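Local coordinates for EpsJ (Vibrio vulnificus, PDB 2RET), which is a pseudopilin of the type 2 secretion system that pairs with the pseudopilin EpsI and probably helps build the pseudopilus used in protein export, at residues B[128-132]-B[133-137]. Residues are numbered along the deposited sequence; the frame is centred on the assembly and turned at random.
Sequences RFYDG and KQWIN
With CG opposite the carbonyl carbon in Trp-135 (chi1 -67°) and opposite the backbone N in Tyr-130 (chi1 -167°), the two side chains cross at nearly a right angle on one sheet face. Tyr-130 CB sits 3.6 Å from the centroid of the indole six-membered ring, almost on its normal, a CH-pi contact. Tyr-130 CD1 lies over the same ring system, 3.4 Å from Trp-135 NE1, while the phenol plane stays oblique. Arg-128 bends at its third torsion and lays a guanidinium face on Trp-135 CB, NH2 approaching to 3.3 Å. At the turn, the carboxylate of Asp-131 reaches the following residues, and OD1 accepts two backbone N-H groups. Lys-133 N, 2.9 Å from Asp-131 OD1, meets it nearly along the C-O bond, whereas Gln-134 N comes from above the carboxylate plane. Asp-131 N closes the loop on Gln-134 O (3.0 Å), and Phe-129 and Ile-136 form an antiparallel hydrogen-bonded pair. Met-27 and Leu-30 of the EpsI chain pack on Trp-135 and Tyr-130 respectively, placing this aromatic pair at the subunit interface. An Asx turn thus closes a tight antiparallel beta hairpin, whose short second strand is an outermost strand of the four-stranded sheet.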
ATOM      1  N   ARG B 128     -23.302  15.715  10.973  1.00 13.35           N
ATOM      2  CA  ARG B 128     -24.176  14.571  10.787  1.00 12.50           C
ATOM      3  C   ARG B 128     -23.386  13.429  10.199  1.00 11.87           C
ATOM      4  O   ARG B 128     -22.409  13.625   9.513  1.00 11.76           O
ATOM      5  CB  ARG B 128     -25.335  14.922   9.900  1.00 12.73           C
ATOM      6  CG  ARG B 128     -26.332  15.828  10.575  1.00 16.40           C
ATOM      7  CD  ARG B 128     -27.070  16.646   9.562  1.00 19.85           C
ATOM      8  NE  ARG B 128     -28.263  15.957   9.121  1.00 21.43           N
ATOM      9  CZ  ARG B 128     -28.586  15.655   7.864  1.00 23.93           C
ATOM     10  NH1 ARG B 128     -27.801  15.969   6.824  1.00 26.05           N
ATOM     11  NH2 ARG B 128     -29.730  15.011   7.648  1.00 24.05           N
ATOM     12  N   PHE B 129     -23.827  12.219  10.501  1.00 11.53           N
ATOM     13  CA  PHE B 129     -23.090  11.022  10.229  1.00 11.27           C
ATOM     14  C   PHE B 129     -23.984  10.114   9.422  1.00 11.38           C
ATOM     15  O   PHE B 129     -25.148   9.872   9.790  1.00 11.56           O
ATOM     16  CB  PHE B 129     -22.706  10.371  11.557  1.00 11.70           C
ATOM     17  CG  PHE B 129     -22.057  11.321  12.521  1.00 10.69           C
ATOM     18  CD1 PHE B 129     -22.813  11.974  13.488  1.00 11.84           C
ATOM     19  CD2 PHE B 129     -20.698  11.592  12.435  1.00 12.83           C
ATOM     20  CE1 PHE B 129     -22.229  12.853  14.381  1.00 11.80           C
ATOM     21  CE2 PHE B 129     -20.092  12.484  13.318  1.00 12.54           C
ATOM     22  CZ  PHE B 129     -20.856  13.102  14.308  1.00 13.09           C
ATOM     23  N   TYR B 130     -23.453   9.646   8.311  1.00 11.79           N
ATOM     24  CA  TYR B 130     -24.132   8.704   7.472  1.00 13.52           C
ATOM     25  C   TYR B 130     -23.862   7.286   7.928  1.00 14.47           C
ATOM     26  O   TYR B 130     -22.722   6.795   7.837  1.00 14.82           O
ATOM     27  CB  TYR B 130     -23.729   8.853   6.003  1.00 13.92           C
ATOM     28  CG  TYR B 130     -24.661   8.100   5.072  1.00 14.96           C
ATOM     29  CD1 TYR B 130     -26.004   8.448   4.974  1.00 17.57           C
ATOM     30  CD2 TYR B 130     -24.212   7.049   4.299  1.00 15.58           C
ATOM     31  CE1 TYR B 130     -26.862   7.777   4.133  1.00 17.78           C
ATOM     32  CE2 TYR B 130     -25.076   6.366   3.453  1.00 17.21           C
ATOM     33  CZ  TYR B 130     -26.394   6.736   3.378  1.00 17.12           C
ATOM     34  OH  TYR B 130     -27.254   6.068   2.557  1.00 18.01           O
ATOM     35  N   ASP B 131     -24.924   6.627   8.379  1.00 15.39           N
ATOM     36  CA  ASP B 131     -24.824   5.304   8.963  1.00 17.30           C
ATOM     37  C   ASP B 131     -25.134   4.213   7.947  1.00 17.96           C
ATOM     38  O   ASP B 131     -25.288   3.068   8.319  1.00 18.51           O
ATOM     39  CB  ASP B 131     -25.732   5.186  10.204  1.00 17.62           C
ATOM     40  CG  ASP B 131     -27.225   4.982   9.863  1.00 18.75           C
ATOM     41  OD1 ASP B 131     -27.604   4.771   8.694  1.00 19.45           O
ATOM     42  OD2 ASP B 131     -28.031   5.019  10.805  1.00 21.82           O
ATOM     43  N   GLY B 132     -25.227   4.578   6.670  1.00 19.23           N
ATOM     44  CA  GLY B 132     -25.410   3.610   5.594  1.00 20.20           C
ATOM     45  C   GLY B 132     -26.802   3.732   5.008  1.00 21.33           C
ATOM     46  O   GLY B 132     -27.012   3.426   3.835  1.00 22.51           O
ATOM     47  N   LYS B 133     -27.757   4.180   5.821  1.00 21.59           N
ATOM     48  CA  LYS B 133     -29.106   4.432   5.336  1.00 21.98           C
ATOM     49  C   LYS B 133     -29.656   5.831   5.656  1.00 21.64           C
ATOM     50  O   LYS B 133     -30.420   6.373   4.857  1.00 22.17           O
ATOM     51  CB  LYS B 133     -30.085   3.332   5.787  1.00 22.37           C
ATOM     52  CG  LYS B 133     -29.708   2.535   7.032  1.00 23.22           C
ATOM     53  CD  LYS B 133     -30.828   1.559   7.399  1.00 25.03           C
ATOM     54  CE  LYS B 133     -30.987   0.406   6.372  1.00 26.84           C
ATOM     55  NZ  LYS B 133     -32.339  -0.258   6.407  1.00 26.85           N
ATOM     56  N   GLN B 134     -29.277   6.417   6.790  1.00 20.78           N
ATOM     57  CA  GLN B 134     -29.675   7.793   7.092  1.00 20.30           C
ATOM     58  C   GLN B 134     -28.500   8.633   7.611  1.00 19.48           C
ATOM     59  O   GLN B 134     -27.437   8.113   7.937  1.00 19.28           O
ATOM     60  CB  GLN B 134     -30.878   7.835   8.057  1.00 20.50           C
ATOM     61  CG  GLN B 134     -30.987   6.636   8.969  1.00 21.57           C
ATOM     62  CD  GLN B 134     -32.067   6.759  10.031  1.00 22.88           C
ATOM     63  OE1 GLN B 134     -33.145   7.327   9.813  1.00 22.78           O
ATOM     64  NE2 GLN B 134     -31.783   6.190  11.196  1.00 24.16           N
ATOM     65  N   TRP B 135     -28.696   9.946   7.578  1.00 18.52           N
ATOM     66  CA  TRP B 135     -27.861  10.908   8.275  1.00 17.66           C
ATOM     67  C   TRP B 135     -28.423  11.081   9.694  1.00 17.73           C
ATOM     68  O   TRP B 135     -29.604  11.448   9.862  1.00 18.68           O
ATOM     69  CB  TRP B 135     -27.868  12.231   7.514  1.00 16.99           C
ATOM     70  CG  TRP B 135     -27.202  12.085   6.212  1.00 17.47           C
ATOM     71  CD1 TRP B 135     -27.776  11.702   5.017  1.00 16.64           C
ATOM     72  CD2 TRP B 135     -25.811  12.226   5.964  1.00 14.16           C
ATOM     73  NE1 TRP B 135     -26.815  11.631   4.046  1.00 17.63           N
ATOM     74  CE2 TRP B 135     -25.602  11.964   4.595  1.00 16.38           C
ATOM     75  CE3 TRP B 135     -24.725  12.596   6.756  1.00 14.25           C
ATOM     76  CZ2 TRP B 135     -24.330  12.043   4.002  1.00 17.79           C
ATOM     77  CZ3 TRP B 135     -23.476  12.671   6.176  1.00 14.71           C
ATOM     78  CH2 TRP B 135     -23.285  12.400   4.811  1.00 15.10           C
ATOM     79  N   ILE B 136     -27.608  10.771  10.700  1.00 16.42           N
ATOM     80  CA  ILE B 136     -28.021  10.831  12.094  1.00 14.78           C
ATOM     81  C   ILE B 136     -27.163  11.881  12.830  1.00 14.48           C
ATOM     82  O   ILE B 136     -26.206  12.428  12.272  1.00 13.04           O
ATOM     83  CB  ILE B 136     -28.001   9.399  12.779  1.00 14.87           C
ATOM     84  CG1 ILE B 136     -26.590   8.784  12.855  1.00 14.41           C
ATOM     85  CG2 ILE B 136     -28.929   8.441  12.036  1.00 13.67           C
ATOM     86  CD1 ILE B 136     -26.567   7.365  13.430  1.00 12.07           C
ATOM     87  N   ASN B 137     -27.499  12.149  14.086  1.00 14.51           N
ATOM     88  CA  ASN B 137     -26.951  13.300  14.802  1.00 15.19           C
ATOM     89  C   ASN B 137     -25.920  12.912  15.880  1.00 14.87           C
ATOM     90  O   ASN B 137     -25.418  13.749  16.618  1.00 14.92           O
ATOM     91  CB  ASN B 137     -28.113  14.146  15.369  1.00 15.49           C
ATOM     92  CG  ASN B 137     -29.148  14.550  14.267  1.00 18.64           C
ATOM     93  OD1 ASN B 137     -28.792  14.719  13.084  1.00 22.42           O
ATOM     94  ND2 ASN B 137     -30.430  14.706  14.661  1.00 21.24           N
TER
HETATM   95  O   HOH W   1     -30.054  13.742  10.410  1.00 52.59           O